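PDB 3HG7: D-isomer specific 2-hydroxyacid dehydrogenase family protein, which probably binds NAD and acts as an oxidoreductase on D-2-hydroxyacids. Local coordinates for residues 15-19 and 33-37; 41-47 and 61-67; 69-73 and 292-297; 152-157 and 176-180. The protein carries 1 engineered substitution. All coordinates share one frame; numbering follows the deposited sequence.

In the fold
Three of the four contacts build the five-stranded parallel domain, and the fourth lies in the seven-stranded, presumed NAD-binding domain, on the far side of the chain's centre. Interactions 1 and 2 sit near the surface and touch each other through Ala35 and Ala41, strand 30-34 and helix 38-44 being consecutive in the chain; charged side chains dominate interaction 1, whereas interaction 2 lays a salt bridge and waters beside an apolar patch. Interaction 3 reaches the same sheet but is fully buried, with aromatic rings and an amide pair in place of ions. Interaction 4, about 29 Å from interaction 3 between centres, is partly buried and relies on CH-pi contacts between a helix and a turn.

Interaction 1: residues 15-19 and 33-37; sequences NAHYE and LRADN
A beta-alpha-beta unit, made of strand 6-11, helix 15-24 and strand 30-34, is closed here by a salt-bridge network in which Arg34, at the end of the second strand, reaches back to Glu19 and the first turn of the helix. The side chain of Arg34 leaves with CG anti to the backbone N (chi1 167°) and runs extended as far as NE, which lays its guanidinium against the helix: Ala16 CA lies over one face toward the rim, and the carbonyl carbon of Asn15 lies over the centre of that face. At the edge, Arg34 NH1 donates to Glu19 OE1 at 2.8 Å. The oxygen lies in the guanidinium plane, yet Arg34 NH1 approaches from above the plane of the Glu19 carboxylate.

Asp36 is held side-on by the same arginine. Arg34 NE binds Asp36 OD1 at 2.9 Å in an almost straight bond, while Arg34 NH2 takes Asp36 OD2, both on the syn side. Asn15 adds a third donor: its ND2 reaches Asp36 OD1 at 2.8 Å on the anti side, from the opposite face of the carboxylate to Arg34 NE. A weak bond also runs from Asn15 ND2 to Ala35 O, and Ser12 N donates to Asn15 OD1, so both ends of the amide are engaged.

One arginine thus bridges two acids, and Asp36 OD1 is gripped by two donors. Such pairing would be expected to favour the ionised form of Asp36 and to fix the rotation of the guanidinium, although the group lies close to the surface.

Interaction 2: residues 41-47 and 61-67; sequences AEKLIGE and LLAKANK
Helix 38-44 of the five-stranded parallel domain packs on the loop that leads into strand 70-73, and Ile45 and Leu61 carry the apolar part of the join. With chi1 at -175°, Ile45 sends its longer branch inward: CG1 meets Ala65 CB at 3.6 Å, and CD1 lies near Leu61 CB as the two side chains cross at a slant. The other branch, CG2, touches Lys64 CB, with the lysine running at about a right angle to the isoleucine. Leu61 divides its methyls between neighbours on the helix. Its CD1 presses on Ala41 CB at a tight 3.3 Å, while CD2 lies over one face of the Glu42 carboxylate; beyond them, Leu11 of strand 6-11 touches both Ala41 and Leu61.

Above this patch Glu42 bends at chi2 (-82°) to meet the extended chain of Lys64. Lys64 NZ approaches Glu42 OE1 from the other face, above the carboxylate plane, at 2.8 Å, and Gln38 holds the other oxygen. Farther along, the backbones come close at Gly46, where CA makes a CH...O contact with Lys64 O at 3.2 Å. One water accepts a hydrogen bond from Lys67 N and donates one to Ile45 O; another links Lys67 NZ to Glu47 O.

Interaction 3: residues 69-73 and 292-297; sequences SWFQS and IFVRNY
Trp70 and Phe293 meet with their planes nearly parallel, 10° apart, but slid so far along each other that the rings barely overlap, their centroids 5.0 Å apart. Contact is therefore made by the outer corner of the indole: Trp70 CH2 lies 3.6 Å from Phe293 CE1. The same corner reaches into the helix backbone, with Phe293 O at the indole edge near its plane, and Trp70 CZ2 comes within 3.4 Å of Asn296 CB. Farther round the ring, Trp70 CZ3 packs on Tyr297 CB.

Two residues along the strand, Gln72 supplies the polar half. Its CB lies at the edge of the Phe293 ring. From there the side chain heads off trans to its own amide nitrogen (chi1 175°) and then bends, carrying the amide toward Asn296. There Asn296 ND2 donates to Gln72 OE1 at 3.2 Å, in the carbonyl plane, the two amides turned only 18° from coplanar. Ile292 CG2 lies beside that amide.

A second shell fixes these buried groups. Gln72 NE2 donates to Ser73 O at 2.9 Å and also to Asn94 O. Thr93 OG1, on the adjacent strand 91-93, is hydrogen-bonded to both Gln72 OE1 and Trp70 NE1, and Asn296 OD1 accepts from Asp307 N and Arg299 NH1.

The 292-297 part of helix 286-301 runs nearly antiparallel to strand 70-73, the two axes 10.0 Å apart at closest. A late helix returning to cover the sheet built from the N-terminal part of the chain is in keeping with the two-domain architecture of D-2-hydroxyacid dehydrogenases.

Interaction 4: residues 152-157 and 176-180; sequences GQHIAH and RAGFD
With CG anti to the carbonyl carbon in both His157 (chi1 -76°) and Phe179 (chi1 -61°), each ring is swung beside its own backbone N and offers a face to the opposite segment. The imidazole receives Gly178 CA over its centre, 3.8 Å from the ring centroid, while Ala156 CB lies over the Phe179 ring, 3.9 Å from its centroid. These are two CH-pi contacts in opposite senses, a helix ring on a turn and a turn ring on the helix.

Gly178 belongs to a type II turn from Arg176 to Phe179 and has a positive phi (96°), with its CA directly over the imidazole. His157 ND1 donates to Gln153 O at 3.0 Å from above the carbonyl plane, tethering the imidazole to the preceding helical turn. Gln153 lies alongside: its CG is 3.4 Å from Ala177 O and rests at the edge of the Phe179 ring, and its NE2 is hydrogen-bonded to Thr148 O. Phe179 CZ reaches Gly152 O at 3.5 Å. Gly178 O, buried against Ala156 CB, has no polar partner in the model.

Gly152 closes a GxGxxG pattern consistent with a Rossmann-type dinucleotide fold. Helix 150-161 is thus joined to the turn ahead of edge strand 181-183, with Ala156 and Phe179 both packing on Ile145 of strand 142-146 and Val166 of strand 165-169.

Interaction 1: residues 15-19 and 33-37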
# COMPACT_ATOMS: atom_id res chain seq x y z
N ASN A 15 10.98 -16.38 -3.92
CA ASN A 15 12.17 -17.12 -3.47
C ASN A 15 13.30 -17.23 -4.49
O ASN A 15 14.47 -17.10 -4.13
CB ASN A 15 11.77 -18.55 -3.08
CG ASN A 15 11.34 -18.67 -1.62
OD1 ASN A 15 11.44 -17.73 -0.85
ND2 ASN A 15 10.83 -19.85 -1.25
N ALA A 16 12.97 -17.56 -5.74
CA ALA A 16 14.00 -17.78 -6.73
C ALA A 16 14.83 -16.49 -6.93
O ALA A 16 16.06 -16.54 -6.96
CB ALA A 16 13.39 -18.30 -8.05
N HIS A 17 14.13 -15.36 -7.01
CA HIS A 17 14.75 -14.05 -7.17
C HIS A 17 15.55 -13.72 -5.90
O HIS A 17 16.71 -13.34 -5.97
CB HIS A 17 13.68 -13.00 -7.45
CG HIS A 17 14.18 -11.76 -8.13
ND1 HIS A 17 13.35 -10.86 -8.78
CD2 HIS A 17 15.44 -11.27 -8.28
CE1 HIS A 17 14.07 -9.87 -9.27
NE2 HIS A 17 15.35 -10.10 -8.98
N TYR A 18 14.93 -13.87 -4.73
CA TYR A 18 15.67 -13.59 -3.47
C TYR A 18 16.93 -14.43 -3.32
O TYR A 18 17.98 -13.93 -2.85
CB TYR A 18 14.76 -13.74 -2.24
CG TYR A 18 13.80 -12.58 -2.13
CD1 TYR A 18 14.29 -11.26 -2.04
CD2 TYR A 18 12.42 -12.79 -2.09
CE1 TYR A 18 13.41 -10.18 -1.98
CE2 TYR A 18 11.54 -11.72 -2.01
CZ TYR A 18 12.04 -10.41 -1.95
OH TYR A 18 11.18 -9.32 -1.86
N GLU A 19 16.84 -15.71 -3.65
CA GLU A 19 17.99 -16.61 -3.50
C GLU A 19 19.15 -16.17 -4.39
O GLU A 19 20.31 -16.17 -3.93
CB GLU A 19 17.60 -18.06 -3.80
CG GLU A 19 18.72 -19.07 -3.67
CD GLU A 19 18.25 -20.50 -3.86
OE1 GLU A 19 17.66 -20.79 -4.92
OE2 GLU A 19 18.46 -21.32 -2.95
N LEU A 33 18.55 -20.98 3.12
CA LEU A 33 17.72 -22.14 2.85
C LEU A 33 16.48 -21.60 2.20
O LEU A 33 16.16 -20.42 2.37
CB LEU A 33 17.34 -22.87 4.13
CG LEU A 33 18.46 -23.50 4.96
CD1 LEU A 33 17.84 -24.33 6.10
CD2 LEU A 33 19.33 -24.39 4.08
N ARG A 34 15.79 -22.47 1.46
CA ARG A 34 14.64 -22.00 0.74
C ARG A 34 13.52 -23.03 0.88
O ARG A 34 13.76 -24.24 0.78
CB ARG A 34 15.04 -21.81 -0.72
CG ARG A 34 13.94 -21.62 -1.69
CD ARG A 34 14.54 -21.36 -3.08
NE ARG A 34 13.54 -21.50 -4.11
CZ ARG A 34 13.79 -21.46 -5.42
NH1 ARG A 34 15.02 -21.24 -5.86
NH2 ARG A 34 12.78 -21.59 -6.28
N ALA A 35 12.29 -22.55 1.10
CA ALA A 35 11.14 -23.48 1.02
C ALA A 35 10.03 -22.89 0.18
O ALA A 35 9.51 -21.86 0.53
CB ALA A 35 10.64 -23.82 2.42
N ASP A 36 9.70 -23.56 -0.94
CA ASP A 36 8.70 -23.07 -1.90
C ASP A 36 7.26 -23.47 -1.60
O ASP A 36 6.33 -23.00 -2.27
CB ASP A 36 9.06 -23.49 -3.34
CG ASP A 36 10.11 -22.57 -4.00
OD1 ASP A 36 10.81 -21.80 -3.30
OD2 ASP A 36 10.24 -22.63 -5.24
N ASN A 37 7.08 -24.35 -0.60
CA ASN A 37 5.76 -24.64 -0.06
C ASN A 37 5.79 -24.80 1.45
O ASN A 37 6.86 -24.74 2.07
CB ASN A 37 5.16 -25.89 -0.75
CG ASN A 37 5.96 -27.16 -0.47
OD1 ASN A 37 6.84 -27.20 0.41
ND2 ASN A 37 5.65 -28.23 -1.22

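Interaction 2: residues 41-47 and 61-67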
# COMPACT_ATOMS: atom_id res chain seq x y z
N ALA A 41 8.76 -26.10 4.32
CA ALA A 41 9.08 -25.15 5.39
C ALA A 41 8.95 -25.76 6.79
O ALA A 41 9.72 -25.41 7.70
CB ALA A 41 8.23 -23.92 5.27
N GLU A 42 7.99 -26.68 6.96
CA GLU A 42 7.79 -27.37 8.26
C GLU A 42 9.05 -27.96 8.80
O GLU A 42 9.29 -27.94 10.01
CB GLU A 42 6.75 -28.51 8.15
CG GLU A 42 5.39 -28.09 7.64
CD GLU A 42 4.47 -27.49 8.69
OE1 GLU A 42 4.90 -27.31 9.85
OE2 GLU A 42 3.30 -27.19 8.35
N LYS A 43 9.84 -28.55 7.90
CA LYS A 43 11.05 -29.22 8.27
C LYS A 43 12.19 -28.28 8.57
O LYS A 43 13.15 -28.68 9.22
CB LYS A 43 11.47 -30.20 7.16
CG LYS A 43 10.34 -31.12 6.72
CD LYS A 43 10.83 -32.18 5.76
CE LYS A 43 9.69 -33.12 5.41
NZ LYS A 43 9.67 -33.36 3.93
N LEU A 44 12.09 -27.05 8.09
CA LEU A 44 13.24 -26.15 8.10
C LEU A 44 13.13 -24.97 9.03
O LEU A 44 14.16 -24.44 9.45
CB LEU A 44 13.55 -25.63 6.69
CG LEU A 44 13.89 -26.69 5.63
CD1 LEU A 44 13.98 -26.00 4.29
CD2 LEU A 44 15.22 -27.36 5.97
N ILE A 45 11.92 -24.56 9.39
CA ILE A 45 11.77 -23.27 10.06
C ILE A 45 12.37 -23.26 11.46
O ILE A 45 12.88 -22.23 11.92
CB ILE A 45 10.32 -22.78 10.09
CG1 ILE A 45 10.28 -21.37 10.69
CG2 ILE A 45 9.42 -23.78 10.84
CD1 ILE A 45 9.36 -20.44 10.09
N GLY A 46 12.33 -24.42 12.13
CA GLY A 46 12.92 -24.52 13.46
C GLY A 46 14.41 -24.25 13.46
O GLY A 46 14.98 -23.93 14.51
N GLU A 47 15.04 -24.39 12.29
CA GLU A 47 16.46 -24.11 12.13
C GLU A 47 16.85 -22.66 11.78
O GLU A 47 18.04 -22.34 11.79
CB GLU A 47 17.06 -25.05 11.11
CG GLU A 47 17.10 -26.47 11.65
CD GLU A 47 17.57 -27.45 10.61
OE1 GLU A 47 16.76 -28.32 10.20
OE2 GLU A 47 18.74 -27.33 10.18
N LEU A 61 3.58 -21.22 10.41
CA LEU A 61 4.82 -21.91 10.77
C LEU A 61 5.47 -21.29 12.01
O LEU A 61 6.39 -21.87 12.59
CB LEU A 61 5.78 -21.88 9.57
CG LEU A 61 5.35 -22.72 8.35
CD1 LEU A 61 5.96 -22.26 7.05
CD2 LEU A 61 5.75 -24.14 8.60
N LEU A 62 4.99 -20.12 12.43
CA LEU A 62 5.72 -19.31 13.42
C LEU A 62 5.91 -19.99 14.77
O LEU A 62 6.96 -19.80 15.39
CB LEU A 62 5.11 -17.92 13.64
CG LEU A 62 5.70 -16.80 12.80
CD1 LEU A 62 5.04 -15.49 13.19
CD2 LEU A 62 7.19 -16.70 12.98
N ALA A 63 4.92 -20.76 15.23
CA ALA A 63 5.07 -21.47 16.53
C ALA A 63 6.24 -22.44 16.53
O ALA A 63 6.76 -22.76 17.60
CB ALA A 63 3.79 -22.20 16.95
N LYS A 64 6.67 -22.91 15.35
CA LYS A 64 7.84 -23.81 15.21
C LYS A 64 9.20 -23.09 15.09
O LYS A 64 10.27 -23.75 15.16
CB LYS A 64 7.68 -24.72 13.98
CG LYS A 64 6.51 -25.70 14.13
CD LYS A 64 6.52 -26.74 13.04
CE LYS A 64 5.44 -27.80 13.30
NZ LYS A 64 5.33 -28.79 12.18
N ALA A 65 9.14 -21.76 14.94
CA ALA A 65 10.32 -20.94 14.68
C ALA A 65 11.08 -20.62 15.98
O ALA A 65 11.23 -19.45 16.36
CB ALA A 65 9.94 -19.63 13.88
N ASN A 66 11.54 -21.68 16.65
CA ASN A 66 12.09 -21.53 18.00
C ASN A 66 13.56 -21.08 18.08
O ASN A 66 14.11 -20.92 19.20
CB ASN A 66 11.81 -22.79 18.80
CG ASN A 66 10.33 -22.97 19.05
OD1 ASN A 66 9.67 -22.08 19.58
ND2 ASN A 66 9.80 -24.12 18.67
N LYS A 67 14.18 -20.84 16.93
CA LYS A 67 15.49 -20.20 16.88
C LYS A 67 15.40 -18.80 16.27
O LYS A 67 16.41 -18.12 16.07
CB LYS A 67 16.43 -21.04 16.04
CG LYS A 67 16.94 -22.29 16.78
CD LYS A 67 17.90 -23.00 15.86
CE LYS A 67 18.62 -24.19 16.49
NZ LYS A 67 19.81 -24.38 15.57
O HOH W 1 8.30 -29.79 11.96
O HOH W 2 13.39 -20.77 14.00
O HOH W 3 20.13 -23.86 12.65

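Interaction 3: residues 69-73 and 292-297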
# COMPACT_ATOMS: atom_id res chain seq x y z
N SER A 69 15.20 -15.04 15.52
CA SER A 69 15.66 -13.78 16.10
C SER A 69 15.16 -12.56 15.34
O SER A 69 14.87 -11.50 15.94
CB SER A 69 17.20 -13.77 16.04
OG SER A 69 17.68 -14.68 17.01
N TRP A 70 15.14 -12.69 14.01
CA TRP A 70 14.73 -11.59 13.12
C TRP A 70 13.98 -12.08 11.86
O TRP A 70 14.44 -12.94 11.11
CB TRP A 70 15.93 -10.72 12.75
CG TRP A 70 15.67 -9.73 11.68
CD1 TRP A 70 14.57 -8.92 11.53
CD2 TRP A 70 16.51 -9.47 10.56
NE1 TRP A 70 14.69 -8.18 10.39
CE2 TRP A 70 15.87 -8.51 9.77
CE3 TRP A 70 17.74 -9.98 10.13
CZ2 TRP A 70 16.41 -8.03 8.56
CZ3 TRP A 70 18.29 -9.51 8.95
CH2 TRP A 70 17.63 -8.53 8.18
N PHE A 71 12.80 -11.50 11.67
CA PHE A 71 11.92 -11.80 10.51
C PHE A 71 11.79 -10.50 9.73
O PHE A 71 11.27 -9.50 10.23
CB PHE A 71 10.57 -12.24 11.06
CG PHE A 71 9.51 -12.56 10.02
CD1 PHE A 71 9.73 -12.38 8.67
CD2 PHE A 71 8.26 -12.96 10.45
CE1 PHE A 71 8.68 -12.65 7.72
CE2 PHE A 71 7.23 -13.23 9.53
CZ PHE A 71 7.46 -13.05 8.17
N GLN A 72 12.31 -10.51 8.52
CA GLN A 72 12.11 -9.43 7.56
C GLN A 72 10.90 -9.80 6.69
O GLN A 72 10.98 -10.75 5.87
CB GLN A 72 13.32 -9.26 6.65
CG GLN A 72 13.12 -8.20 5.53
CD GLN A 72 12.98 -6.80 6.07
OE1 GLN A 72 13.87 -6.29 6.78
NE2 GLN A 72 11.85 -6.16 5.76
N SER A 73 9.80 -9.08 6.89
CA SER A 73 8.61 -9.19 6.00
C SER A 73 8.91 -8.59 4.63
O SER A 73 9.62 -7.60 4.51
CB SER A 73 7.39 -8.50 6.62
OG SER A 73 6.32 -8.43 5.66
N ILE A 292 17.00 -3.76 1.28
CA ILE A 292 16.54 -3.51 2.66
C ILE A 292 17.03 -4.61 3.60
O ILE A 292 17.53 -4.34 4.70
CB ILE A 292 15.01 -3.36 2.75
CG1 ILE A 292 14.57 -2.04 2.10
CG2 ILE A 292 14.51 -3.39 4.19
CD1 ILE A 292 13.04 -1.92 1.92
N PHE A 293 16.90 -5.85 3.13
CA PHE A 293 17.36 -7.01 3.90
C PHE A 293 18.86 -6.93 4.19
O PHE A 293 19.28 -7.04 5.34
CB PHE A 293 17.01 -8.33 3.21
CG PHE A 293 17.57 -9.53 3.97
CD1 PHE A 293 16.85 -10.10 5.01
CD2 PHE A 293 18.84 -10.01 3.68
CE1 PHE A 293 17.38 -11.19 5.74
CE2 PHE A 293 19.41 -11.06 4.42
CZ PHE A 293 18.67 -11.66 5.45
N VAL A 294 19.67 -6.72 3.16
CA VAL A 294 21.13 -6.70 3.37
C VAL A 294 21.59 -5.54 4.27
O VAL A 294 22.48 -5.74 5.10
CB VAL A 294 21.88 -6.74 2.01
CG1 VAL A 294 23.37 -6.42 2.17
CG2 VAL A 294 21.66 -8.10 1.35
N ARG A 295 20.98 -4.36 4.15
CA ARG A 295 21.35 -3.24 5.04
C ARG A 295 20.96 -3.57 6.48
O ARG A 295 21.73 -3.34 7.41
CB ARG A 295 20.75 -1.88 4.57
CG ARG A 295 21.35 -1.31 3.28
CD ARG A 295 20.85 0.14 2.98
NE ARG A 295 19.48 0.37 3.44
CZ ARG A 295 18.42 0.54 2.65
NH1 ARG A 295 17.22 0.72 3.18
NH2 ARG A 295 18.57 0.53 1.33
N ASN A 296 19.77 -4.14 6.66
CA ASN A 296 19.32 -4.57 7.98
C ASN A 296 20.16 -5.72 8.53
O ASN A 296 20.40 -5.79 9.73
CB ASN A 296 17.83 -4.95 7.96
CG ASN A 296 16.92 -3.81 8.44
OD1 ASN A 296 17.36 -2.84 9.08
ND2 ASN A 296 15.63 -3.95 8.16
N TYR A 297 20.62 -6.60 7.65
CA TYR A 297 21.47 -7.72 8.07
C TYR A 297 22.78 -7.21 8.69
O TYR A 297 23.19 -7.66 9.76
CB TYR A 297 21.74 -8.67 6.90
CG TYR A 297 22.65 -9.82 7.27
CD1 TYR A 297 22.16 -10.93 7.93
CD2 TYR A 297 24.00 -9.80 6.93
CE1 TYR A 297 22.99 -11.99 8.27
CE2 TYR A 297 24.84 -10.83 7.26
CZ TYR A 297 24.34 -11.92 7.94
OH TYR A 297 25.17 -12.98 8.28

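Interaction 4: residues 152-157 and 176-180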
# COMPACT_ATOMS: atom_id res chain seq x y z
N GLY A 152 2.95 9.70 0.39
CA GLY A 152 2.20 10.96 0.20
C GLY A 152 3.03 12.02 -0.49
O GLY A 152 2.55 12.70 -1.41
N GLN A 153 4.27 12.17 -0.02
CA GLN A 153 5.21 13.12 -0.62
C GLN A 153 5.48 12.84 -2.10
O GLN A 153 5.48 13.76 -2.91
CB GLN A 153 6.53 13.17 0.14
CG GLN A 153 6.47 13.92 1.45
CD GLN A 153 7.66 13.60 2.32
OE1 GLN A 153 8.81 13.83 1.93
NE2 GLN A 153 7.40 13.02 3.50
N HIS A 154 5.69 11.58 -2.48
CA HIS A 154 5.98 11.35 -3.90
C HIS A 154 4.78 11.69 -4.80
O HIS A 154 4.94 12.36 -5.84
CB HIS A 154 6.51 9.94 -4.18
CG HIS A 154 7.31 9.85 -5.45
ND1 HIS A 154 6.72 9.79 -6.69
CD2 HIS A 154 8.65 9.83 -5.66
CE1 HIS A 154 7.66 9.73 -7.62
NE2 HIS A 154 8.84 9.76 -7.02
N ILE A 155 3.59 11.30 -4.35
CA ILE A 155 2.35 11.60 -5.10
C ILE A 155 2.17 13.10 -5.15
O ILE A 155 1.62 13.65 -6.13
CB ILE A 155 1.12 10.96 -4.42
CG1 ILE A 155 1.24 9.42 -4.40
CG2 ILE A 155 -0.17 11.32 -5.15
CD1 ILE A 155 0.34 8.80 -3.40
N ALA A 156 2.62 13.78 -4.10
CA ALA A 156 2.60 15.24 -4.05
C ALA A 156 3.48 15.88 -5.13
O ALA A 156 3.01 16.76 -5.90
CB ALA A 156 2.99 15.73 -2.67
N HIS A 157 4.74 15.45 -5.21
CA HIS A 157 5.64 15.99 -6.25
C HIS A 157 5.09 15.75 -7.66
O HIS A 157 5.24 16.61 -8.54
CB HIS A 157 7.04 15.41 -6.12
CG HIS A 157 7.83 16.01 -4.99
ND1 HIS A 157 7.87 15.44 -3.73
CD2 HIS A 157 8.57 17.14 -4.92
CE1 HIS A 157 8.62 16.19 -2.94
NE2 HIS A 157 9.05 17.22 -3.63
N ARG A 176 5.47 19.29 4.79
CA ARG A 176 6.41 18.38 4.15
C ARG A 176 6.64 18.73 2.68
O ARG A 176 5.83 19.44 2.07
CB ARG A 176 6.00 16.91 4.34
CG ARG A 176 6.74 16.21 5.51
CD ARG A 176 5.97 16.26 6.83
NE ARG A 176 6.73 15.68 7.94
CZ ARG A 176 6.20 15.10 9.02
NH1 ARG A 176 4.89 14.99 9.17
NH2 ARG A 176 7.00 14.61 9.97
N ALA A 177 7.76 18.24 2.12
CA ALA A 177 8.13 18.56 0.73
C ALA A 177 7.08 18.07 -0.26
O ALA A 177 6.54 16.97 -0.13
CB ALA A 177 9.50 17.97 0.39
N GLY A 178 6.77 18.91 -1.25
CA GLY A 178 5.81 18.55 -2.29
C GLY A 178 4.41 19.06 -2.02
O GLY A 178 3.63 19.23 -2.96
N PHE A 179 4.07 19.26 -0.76
CA PHE A 179 2.77 19.83 -0.38
C PHE A 179 2.80 21.38 -0.31
O PHE A 179 3.66 21.98 0.35
CB PHE A 179 2.30 19.27 0.96
CG PHE A 179 2.09 17.78 0.98
CD1 PHE A 179 0.82 17.25 0.79
CD2 PHE A 179 3.16 16.91 1.20
CE1 PHE A 179 0.61 15.85 0.80
CE2 PHE A 179 2.95 15.52 1.21
CZ PHE A 179 1.67 15.00 1.01
N ASP A 180 1.85 22.02 -0.99
CA ASP A 180 1.64 23.47 -0.85
C ASP A 180 1.35 23.88 0.59
O ASP A 180 1.85 24.90 1.09
CB ASP A 180 0.48 23.91 -1.73
CG ASP A 180 0.79 23.78 -3.19
OD1 ASP A 180 2.00 23.78 -3.53
OD2 ASP A 180 -0.15 23.70 -4.00